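Long-range contacts in HydG protein (Carboxydothermus hydrogenoformans, PDB 4RTB), which matures [FeFe]-hydrogenase as a radical SAM enzyme with an iron-sulfur cluster, probably making carbon monoxide and cyanide: residues E380-L388 against L440-L448; T419-V427 against F458-L469. All coordinates share one frame; numbering follows the deposited sequence.

Contact 1. Residues E380-L388 against L440-L448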
loop_
_atom_site.group_PDB
_atom_site.type_symbol
_atom_site.label_atom_id
_atom_site.label_comp_id
_atom_site.label_asym_id
_atom_site.label_seq_id
_atom_site.Cartn_x
_atom_site.Cartn_y
_atom_site.Cartn_z
ATOM N N GLU A 380 -9.337 -18.257 -2.261
ATOM C CA GLU A 380 -9.701 -19.222 -3.290
ATOM C C GLU A 380 -9.370 -18.668 -4.676
ATOM O O GLU A 380 -8.640 -19.291 -5.458
ATOM C CB GLU A 380 -11.189 -19.552 -3.185
ATOM C CG GLU A 380 -11.569 -20.991 -3.472
ATOM C CD GLU A 380 -12.998 -21.291 -3.052
ATOM O OE1 GLU A 380 -13.657 -20.384 -2.497
ATOM O OE2 GLU A 380 -13.459 -22.430 -3.270
ATOM N N VAL A 381 -9.903 -17.483 -4.965
ATOM C CA VAL A 381 -9.667 -16.832 -6.247
ATOM C C VAL A 381 -8.176 -16.636 -6.516
ATOM O O VAL A 381 -7.697 -16.938 -7.607
ATOM C CB VAL A 381 -10.378 -15.467 -6.328
ATOM C CG1 VAL A 381 -10.131 -14.818 -7.681
ATOM C CG2 VAL A 381 -11.869 -15.632 -6.078
ATOM N N LEU A 382 -7.447 -16.142 -5.519
ATOM C CA LEU A 382 -6.007 -15.940 -5.658
ATOM C C LEU A 382 -5.295 -17.242 -5.986
ATOM O O LEU A 382 -4.420 -17.284 -6.852
ATOM C CB LEU A 382 -5.415 -15.340 -4.380
ATOM C CG LEU A 382 -5.635 -13.847 -4.142
ATOM C CD1 LEU A 382 -4.940 -13.403 -2.865
ATOM C CD2 LEU A 382 -5.143 -13.045 -5.331
ATOM N N ILE A 383 -5.679 -18.306 -5.293
ATOM C CA ILE A 383 -5.020 -19.588 -5.455
ATOM C C ILE A 383 -5.330 -20.170 -6.831
ATOM O O ILE A 383 -4.544 -20.951 -7.371
ATOM C CB ILE A 383 -5.431 -20.577 -4.334
ATOM C CG1 ILE A 383 -4.221 -21.371 -3.850
ATOM C CG2 ILE A 383 -6.546 -21.514 -4.785
ATOM C CD1 ILE A 383 -4.563 -22.385 -2.793
ATOM N N ASP A 384 -6.461 -19.773 -7.410
ATOM C CA ASP A 384 -6.808 -20.243 -8.748
ATOM C C ASP A 384 -6.101 -19.443 -9.842
ATOM O O ASP A 384 -5.850 -19.963 -10.930
ATOM C CB ASP A 384 -8.322 -20.203 -8.957
ATOM C CG ASP A 384 -8.953 -21.582 -8.895
ATOM O OD1 ASP A 384 -9.200 -22.177 -9.967
ATOM O OD2 ASP A 384 -9.197 -22.074 -7.774
ATOM N N LYS A 385 -5.774 -18.186 -9.554
ATOM C CA LYS A 385 -5.034 -17.358 -10.506
ATOM C C LYS A 385 -3.529 -17.605 -10.382
ATOM O O LYS A 385 -2.719 -16.896 -10.983
ATOM C CB LYS A 385 -5.353 -15.872 -10.303
ATOM C CG LYS A 385 -6.843 -15.555 -10.300
ATOM C CD LYS A 385 -7.172 -14.274 -11.056
ATOM C CE LYS A 385 -8.670 -13.991 -11.033
ATOM N NZ LYS A 385 -9.006 -12.661 -11.620
ATOM N N GLY A 386 -3.167 -18.615 -9.592
ATOM C CA GLY A 386 -1.790 -19.065 -9.495
ATOM C C GLY A 386 -0.933 -18.300 -8.507
ATOM O O GLY A 386 0.294 -18.412 -8.525
ATOM N N PHE A 387 -1.579 -17.533 -7.634
ATOM C CA PHE A 387 -0.872 -16.670 -6.690
ATOM C C PHE A 387 -0.671 -17.319 -5.321
ATOM O O PHE A 387 -1.437 -18.194 -4.915
ATOM C CB PHE A 387 -1.621 -15.346 -6.529
ATOM C CG PHE A 387 -1.596 -14.481 -7.756
ATOM C CD1 PHE A 387 -2.721 -13.768 -8.138
ATOM C CD2 PHE A 387 -0.445 -14.369 -8.520
ATOM C CE1 PHE A 387 -2.703 -12.965 -9.266
ATOM C CE2 PHE A 387 -0.421 -13.566 -9.649
ATOM C CZ PHE A 387 -1.551 -12.864 -10.022
ATOM N N LEU A 388 0.368 -16.874 -4.617
ATOM C CA LEU A 388 0.686 -17.378 -3.285
ATOM C C LEU A 388 0.324 -16.341 -2.222
ATOM O O LEU A 388 1.034 -15.347 -2.050
ATOM C CB LEU A 388 2.173 -17.735 -3.190
ATOM C CG LEU A 388 2.668 -18.809 -2.213
ATOM C CD1 LEU A 388 3.973 -18.359 -1.572
ATOM C CD2 LEU A 388 1.640 -19.165 -1.143
ATOM N N LEU A 440 -11.388 -26.022 0.804
ATOM C CA LEU A 440 -10.363 -25.004 0.652
ATOM C C LEU A 440 -9.032 -25.499 1.212
ATOM O O LEU A 440 -7.971 -25.178 0.680
ATOM C CB LEU A 440 -10.791 -23.710 1.345
ATOM C CG LEU A 440 -9.933 -22.478 1.059
ATOM C CD1 LEU A 440 -9.872 -22.217 -0.435
ATOM C CD2 LEU A 440 -10.485 -21.267 1.788
ATOM N N TYR A 441 -9.098 -26.283 2.287
ATOM C CA TYR A 441 -7.907 -26.876 2.892
ATOM C C TYR A 441 -7.237 -27.843 1.923
ATOM O O TYR A 441 -6.011 -27.836 1.761
ATOM C CB TYR A 441 -8.270 -27.594 4.197
ATOM C CG TYR A 441 -7.115 -28.292 4.889
ATOM C CD1 TYR A 441 -6.949 -29.668 4.794
ATOM C CD2 TYR A 441 -6.202 -27.573 5.650
ATOM C CE1 TYR A 441 -5.899 -30.308 5.432
ATOM C CE2 TYR A 441 -5.149 -28.205 6.291
ATOM C CZ TYR A 441 -5.002 -29.571 6.178
ATOM O OH TYR A 441 -3.956 -30.200 6.815
ATOM N N LYS A 442 -8.053 -28.670 1.274
ATOM C CA LYS A 442 -7.548 -29.616 0.283
ATOM C C LYS A 442 -6.934 -28.895 -0.916
ATOM O O LYS A 442 -5.826 -29.222 -1.353
ATOM C CB LYS A 442 -8.668 -30.549 -0.184
ATOM N N LYS A 443 -7.664 -27.912 -1.437
ATOM C CA LYS A 443 -7.206 -27.138 -2.585
ATOM C C LYS A 443 -5.877 -26.452 -2.274
ATOM O O LYS A 443 -4.944 -26.477 -3.084
ATOM C CB LYS A 443 -8.263 -26.105 -2.985
ATOM C CG LYS A 443 -8.115 -25.576 -4.403
ATOM C CD LYS A 443 -9.208 -24.572 -4.744
ATOM C CE LYS A 443 -10.590 -25.205 -4.680
ATOM N NZ LYS A 443 -11.658 -24.243 -5.071
ATOM N N GLY A 444 -5.800 -25.857 -1.088
ATOM C CA GLY A 444 -4.605 -25.164 -0.646
ATOM C C GLY A 444 -3.421 -26.096 -0.511
ATOM O O GLY A 444 -2.315 -25.784 -0.965
ATOM N N ASN A 445 -3.660 -27.240 0.124
ATOM C CA ASN A 445 -2.642 -28.274 0.257
ATOM C C ASN A 445 -2.090 -28.674 -1.111
ATOM O O ASN A 445 -0.876 -28.683 -1.319
ATOM C CB ASN A 445 -3.217 -29.493 0.981
ATOM C CG ASN A 445 -2.145 -30.459 1.458
ATOM O OD1 ASN A 445 -1.130 -30.667 0.791
ATOM N ND2 ASN A 445 -2.370 -31.056 2.622
ATOM N N GLY A 446 -2.991 -28.991 -2.037
ATOM C CA GLY A 446 -2.601 -29.365 -3.386
ATOM C C GLY A 446 -1.760 -28.304 -4.071
ATOM O O GLY A 446 -0.705 -28.605 -4.647
ATOM N N TYR A 447 -2.225 -27.060 -4.005
ATOM C CA TYR A 447 -1.484 -25.934 -4.566
ATOM C C TYR A 447 -0.064 -25.869 -4.008
ATOM O O TYR A 447 0.909 -25.784 -4.766
ATOM C CB TYR A 447 -2.212 -24.616 -4.289
ATOM C CG TYR A 447 -1.445 -23.393 -4.742
ATOM C CD1 TYR A 447 -0.687 -22.652 -3.845
ATOM C CD2 TYR A 447 -1.470 -22.988 -6.070
ATOM C CE1 TYR A 447 0.020 -21.538 -4.257
ATOM C CE2 TYR A 447 -0.766 -21.875 -6.492
ATOM C CZ TYR A 447 -0.023 -21.154 -5.581
ATOM O OH TYR A 447 0.682 -20.045 -5.994
ATOM N N LEU A 448 0.046 -25.914 -2.682
ATOM C CA LEU A 448 1.346 -25.869 -2.023
ATOM C C LEU A 448 2.244 -27.005 -2.488
ATOM O O LEU A 448 3.445 -26.817 -2.672
ATOM C CB LEU A 448 1.185 -25.923 -0.506
ATOM C CG LEU A 448 0.736 -24.632 0.172
ATOM C CD1 LEU A 448 0.530 -24.880 1.649
ATOM C CD2 LEU A 448 1.754 -23.524 -0.047
#
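Lys443 NZ donates to Glu380 OE2 at 3.1 Å, the salt bridge at one end of this helix pair. The carboxylate uses its anti lone pair, the one turned away from OE1. The extended Glu380 and the lysine chain meet at about a right angle. A bend at chi3 swings the lysine end over to the glutamate, and its CD passes Ile383 CG2. Asp384 OD2 is 4.3 Å from Lys443 NZ, beyond a salt bridge, but its charge probably adds to the attraction. Leu440 CD1 lies 3.7 Å from Glu380 CG and covers the aliphatic part of that chain.

Ile383 and Tyr447 form the apolar middle. Ile383 CG1 sits over one face of the ring in a CH-pi contact, 3.8 Å from the ring centroid and 23° off the normal. Its CD1 reaches on to Gly444 CA at 3.5 Å, where the partner helix has only backbone to offer. Tyr447 CG is anti to the backbone N (chi1 175°), which sends the ring across to the turn after helix 375-384. There its OH makes a weak bond to Gly386 O at 3.0 Å, with Phe387 O equally near. Leu388 CD2 stands at the ring edge, 4.2 Å from Tyr447 CE1.

The short helix axes run at 28°, with a closest approach of 10.8 Å. Phe426 of helix 419-432 packs against both Ile383 and Leu448. Leu388 starts a strand that pairs in parallel with strand 95-105, so helix 438-454 is fixed to a helix-turn-strand unit of the parallel sheet. The apolar middle probably sets the spacing of the two helices, while the ion pair at one end and the tyrosine hydroxyl at the other restrain how they can shift.

Contact 2. Residues T419-V427 against F458-L469; sequences TPDALFSFV and FENIGRAIEYIL
Phe458, at the N-cap position of helix 459-468, sets its ring against Thr419 and Pro420: CZ is 3.9 Å from Pro420 CD, and CE1 approaches Thr419 CB. The motif is a parallel helix pair, the outer members of an up-down-up set of three helices. The two short axes run at 9° and come no closer than 11.2 Å. The interface is apolar, with knobs-into-holes packing at Phe424, whose side chain sits among Ile461, Ala464, Ile465 and Ile468.

Ile461 is the first of these. Its CD1 meets Pro420 CB at 4.0 Å, while its CG2 touches Phe424 CE2, at 3.8 Å, and Leu423 CD1. Ala464 follows with CB at the edge of the Phe424 ring, 4.2 Å from CZ. One turn on from Ile461, Ile465 brings CG1 to Phe424 CE1 and CG2 to Val427 CG2. Ile468 closes the socket: CD1 reaches the ring edge, 3.8 Å from Phe424 CE1. Replacing Phe424 by alanine is likely to open a gap among these four side chains and leave Ile468 CD1 without its aromatic partner. Val427 turns CG1 opposite its own amide nitrogen (chi1 169°), which brings it 3.7 Å from Ile468 CG2.

Leu469, just past the helix, also packs on Tyr441 and Asn445 of helix 438-454. Its CD2 lies 4.0 Å from the same Val427 CG1.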
loop_
_atom_site.group_PDB
_atom_site.type_symbol
_atom_site.label_atom_id
_atom_site.label_comp_id
_atom_site.label_asym_id
_atom_site.label_seq_id
_atom_site.Cartn_x
_atom_site.Cartn_y
_atom_site.Cartn_z
ATOM N N THR A 419 10.819 -17.708 -0.777
ATOM C CA THR A 419 9.478 -18.282 -0.738
ATOM C C THR A 419 9.087 -19.031 0.561
ATOM O O THR A 419 7.938 -18.918 0.986
ATOM C CB THR A 419 9.280 -19.240 -1.935
ATOM O OG1 THR A 419 9.727 -18.597 -3.134
ATOM C CG2 THR A 419 7.819 -19.625 -2.091
ATOM N N PRO A 420 10.017 -19.796 1.188
ATOM C CA PRO A 420 9.696 -20.571 2.399
ATOM C C PRO A 420 8.824 -19.890 3.457
ATOM O O PRO A 420 7.848 -20.498 3.908
ATOM C CB PRO A 420 11.085 -20.870 2.996
ATOM C CG PRO A 420 12.070 -20.108 2.145
ATOM C CD PRO A 420 11.421 -20.028 0.819
ATOM N N ASP A 421 9.171 -18.671 3.858
ATOM C CA ASP A 421 8.415 -17.991 4.903
ATOM C C ASP A 421 6.960 -17.799 4.475
ATOM O O ASP A 421 6.037 -18.060 5.249
ATOM C CB ASP A 421 9.054 -16.646 5.249
ATOM C CG ASP A 421 8.706 -16.181 6.655
ATOM O OD1 ASP A 421 8.679 -17.031 7.573
ATOM O OD2 ASP A 421 8.463 -14.970 6.843
ATOM N N ALA A 422 6.765 -17.362 3.233
ATOM C CA ALA A 422 5.428 -17.176 2.676
ATOM C C ALA A 422 4.671 -18.502 2.601
ATOM O O ALA A 422 3.489 -18.584 2.963
ATOM C CB ALA A 422 5.514 -16.538 1.301
ATOM N N LEU A 423 5.365 -19.529 2.118
ATOM C CA LEU A 423 4.839 -20.886 2.083
ATOM C C LEU A 423 4.260 -21.277 3.424
ATOM O O LEU A 423 3.114 -21.700 3.504
ATOM C CB LEU A 423 5.931 -21.882 1.694
ATOM C CG LEU A 423 6.347 -21.959 0.227
ATOM C CD1 LEU A 423 7.598 -22.810 0.090
ATOM C CD2 LEU A 423 5.216 -22.521 -0.614
ATOM N N PHE A 424 5.052 -21.119 4.478
ATOM C CA PHE A 424 4.627 -21.571 5.795
ATOM C C PHE A 424 3.581 -20.667 6.430
ATOM O O PHE A 424 2.773 -21.135 7.231
ATOM C CB PHE A 424 5.834 -21.720 6.716
ATOM C CG PHE A 424 6.601 -22.979 6.474
ATOM C CD1 PHE A 424 6.075 -24.201 6.857
ATOM C CD2 PHE A 424 7.829 -22.953 5.835
ATOM C CE1 PHE A 424 6.766 -25.371 6.627
ATOM C CE2 PHE A 424 8.526 -24.121 5.601
ATOM C CZ PHE A 424 7.991 -25.332 5.996
ATOM N N SER A 425 3.583 -19.386 6.080
ATOM C CA SER A 425 2.517 -18.509 6.546
ATOM C C SER A 425 1.193 -19.001 5.966
ATOM O O SER A 425 0.182 -19.105 6.676
ATOM C CB SER A 425 2.779 -17.052 6.155
ATOM O OG SER A 425 2.746 -16.875 4.752
ATOM N N PHE A 426 1.214 -19.338 4.680
ATOM C CA PHE A 426 0.023 -19.864 4.022
ATOM C C PHE A 426 -0.353 -21.240 4.573
ATOM O O PHE A 426 -1.536 -21.576 4.666
ATOM C CB PHE A 426 0.234 -19.938 2.510
ATOM C CG PHE A 426 -0.995 -20.341 1.747
ATOM C CD1 PHE A 426 -1.006 -21.497 0.984
ATOM C CD2 PHE A 426 -2.144 -19.567 1.799
ATOM C CE1 PHE A 426 -2.137 -21.872 0.280
ATOM C CE2 PHE A 426 -3.278 -19.936 1.099
ATOM C CZ PHE A 426 -3.275 -21.090 0.339
ATOM N N VAL A 427 0.654 -22.029 4.939
ATOM C CA VAL A 427 0.419 -23.320 5.574
ATOM C C VAL A 427 -0.362 -23.109 6.864
ATOM O O VAL A 427 -1.376 -23.766 7.099
ATOM C CB VAL A 427 1.740 -24.071 5.883
ATOM C CG1 VAL A 427 1.478 -25.265 6.786
ATOM C CG2 VAL A 427 2.422 -24.524 4.602
ATOM N N PHE A 458 13.987 -26.916 -2.659
ATOM C CA PHE A 458 13.126 -26.944 -1.480
ATOM C C PHE A 458 12.493 -28.322 -1.251
ATOM O O PHE A 458 11.291 -28.414 -1.004
ATOM C CB PHE A 458 12.006 -25.901 -1.602
ATOM C CG PHE A 458 12.486 -24.477 -1.766
ATOM C CD1 PHE A 458 11.663 -23.534 -2.362
ATOM C CD2 PHE A 458 13.734 -24.073 -1.316
ATOM C CE1 PHE A 458 12.074 -22.224 -2.518
ATOM C CE2 PHE A 458 14.154 -22.760 -1.470
ATOM C CZ PHE A 458 13.322 -21.835 -2.072
ATOM N N GLU A 459 13.288 -29.385 -1.338
ATOM C CA GLU A 459 12.781 -30.741 -1.123
ATOM C C GLU A 459 12.334 -30.944 0.330
ATOM O O GLU A 459 11.187 -31.340 0.597
ATOM C CB GLU A 459 13.852 -31.771 -1.503
ATOM C CG GLU A 459 13.321 -33.118 -1.987
ATOM C CD GLU A 459 13.077 -34.109 -0.860
ATOM O OE1 GLU A 459 13.325 -33.761 0.314
ATOM O OE2 GLU A 459 12.643 -35.245 -1.149
ATOM N N ASN A 460 13.245 -30.668 1.263
ATOM C CA ASN A 460 12.967 -30.845 2.687
ATOM C C ASN A 460 11.836 -29.944 3.179
ATOM O O ASN A 460 11.090 -30.311 4.093
ATOM C CB ASN A 460 14.231 -30.593 3.512
ATOM C CG ASN A 460 15.251 -31.701 3.372
ATOM O OD1 ASN A 460 15.150 -32.724 4.044
ATOM N ND2 ASN A 460 16.248 -31.500 2.511
ATOM N N ILE A 461 11.721 -28.760 2.582
ATOM C CA ILE A 461 10.595 -27.872 2.853
ATOM C C ILE A 461 9.291 -28.562 2.474
ATOM O O ILE A 461 8.317 -28.506 3.220
ATOM C CB ILE A 461 10.720 -26.542 2.090
ATOM C CG1 ILE A 461 11.975 -25.789 2.536
ATOM C CG2 ILE A 461 9.483 -25.688 2.292
ATOM C CD1 ILE A 461 12.192 -24.482 1.809
ATOM N N GLY A 462 9.288 -29.230 1.324
ATOM C CA GLY A 462 8.125 -29.978 0.880
ATOM C C GLY A 462 7.761 -31.088 1.846
ATOM O O GLY A 462 6.589 -31.246 2.222
ATOM N N ARG A 463 8.770 -31.856 2.255
ATOM C CA ARG A 463 8.564 -32.913 3.242
ATOM C C ARG A 463 7.931 -32.357 4.522
ATOM O O ARG A 463 6.972 -32.930 5.056
ATOM C CB ARG A 463 9.888 -33.613 3.566
ATOM C CG ARG A 463 10.484 -34.407 2.408
ATOM C CD ARG A 463 10.387 -35.909 2.647
ATOM N NE ARG A 463 10.971 -36.676 1.549
ATOM C CZ ARG A 463 10.267 -37.274 0.592
ATOM N NH1 ARG A 463 8.942 -37.205 0.596
ATOM N NH2 ARG A 463 10.887 -37.948 -0.367
ATOM N N ALA A 464 8.457 -31.229 4.995
ATOM C CA ALA A 464 7.959 -30.596 6.216
ATOM C C ALA A 464 6.512 -30.127 6.079
ATOM O O ALA A 464 5.690 -30.347 6.972
ATOM C CB ALA A 464 8.846 -29.433 6.597
ATOM N N ILE A 465 6.213 -29.468 4.962
ATOM C CA ILE A 465 4.860 -29.015 4.660
ATOM C C ILE A 465 3.874 -30.176 4.662
ATOM O O ILE A 465 2.778 -30.072 5.216
ATOM C CB ILE A 465 4.792 -28.308 3.292
ATOM C CG1 ILE A 465 5.584 -27.002 3.326
ATOM C CG2 ILE A 465 3.348 -28.033 2.893
ATOM C CD1 ILE A 465 5.626 -26.287 1.996
ATOM N N GLU A 466 4.268 -31.287 4.047
ATOM C CA GLU A 466 3.383 -32.442 3.987
ATOM C C GLU A 466 3.219 -33.078 5.366
ATOM O O GLU A 466 2.162 -33.626 5.678
ATOM C CB GLU A 466 3.898 -33.473 2.981
ATOM C CG GLU A 466 2.835 -34.463 2.529
ATOM C CD GLU A 466 3.259 -35.254 1.309
ATOM O OE1 GLU A 466 4.470 -35.274 1.005
ATOM O OE2 GLU A 466 2.380 -35.851 0.649
ATOM N N TYR A 467 4.261 -33.001 6.191
ATOM C CA TYR A 467 4.161 -33.488 7.565
ATOM C C TYR A 467 3.153 -32.664 8.362
ATOM O O TYR A 467 2.290 -33.218 9.047
ATOM C CB TYR A 467 5.526 -33.459 8.258
ATOM C CG TYR A 467 5.488 -33.874 9.716
ATOM C CD1 TYR A 467 5.337 -32.930 10.726
ATOM C CD2 TYR A 467 5.604 -35.210 10.082
ATOM C CE1 TYR A 467 5.300 -33.303 12.057
ATOM C CE2 TYR A 467 5.569 -35.592 11.412
ATOM C CZ TYR A 467 5.417 -34.635 12.395
ATOM O OH TYR A 467 5.382 -35.009 13.719
ATOM N N ILE A 468 3.275 -31.342 8.270
ATOM C CA ILE A 468 2.396 -30.427 8.991
ATOM C C ILE A 468 0.925 -30.664 8.656
ATOM O O ILE A 468 0.075 -30.719 9.546
ATOM C CB ILE A 468 2.756 -28.959 8.687
ATOM C CG1 ILE A 468 4.137 -28.625 9.260
ATOM C CG2 ILE A 468 1.703 -28.016 9.252
ATOM C CD1 ILE A 468 4.548 -27.177 9.078
ATOM N N LEU A 469 0.632 -30.818 7.369
ATOM C CA LEU A 469 -0.735 -31.047 6.917
ATOM C C LEU A 469 -1.071 -32.538 6.883
ATOM O O LEU A 469 -1.507 -33.059 5.853
ATOM C CB LEU A 469 -0.943 -30.422 5.536
ATOM C CG LEU A 469 -0.524 -28.954 5.412
ATOM C CD1 LEU A 469 -0.697 -28.454 3.986
ATOM C CD2 LEU A 469 -1.305 -28.083 6.385
#

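How the contacts relate
Both contacts involve the three C-terminal helices. Their segments alternate along the chain, and their centres are 14 Å apart. Helix 438-454 comes between helices 419-432 and 459-468 in sequence, and packs on helix 419-432 and on Leu469, just after helix 459-468. Leu448 of contact 1 is one bridge, its CD1 3.5 Å from Val427 CG2. Tyr441 is a closer one, its OH 3.3 Å from Leu469 CB. Contact 1 links the three helices to the parallel sheet through Leu388, and contact 2 adds the last helix. The contact centres lie about 23 and 27 Å from the chain centre, and both lie away from the S-adenosylmethionine and iron-sulfur cluster sites.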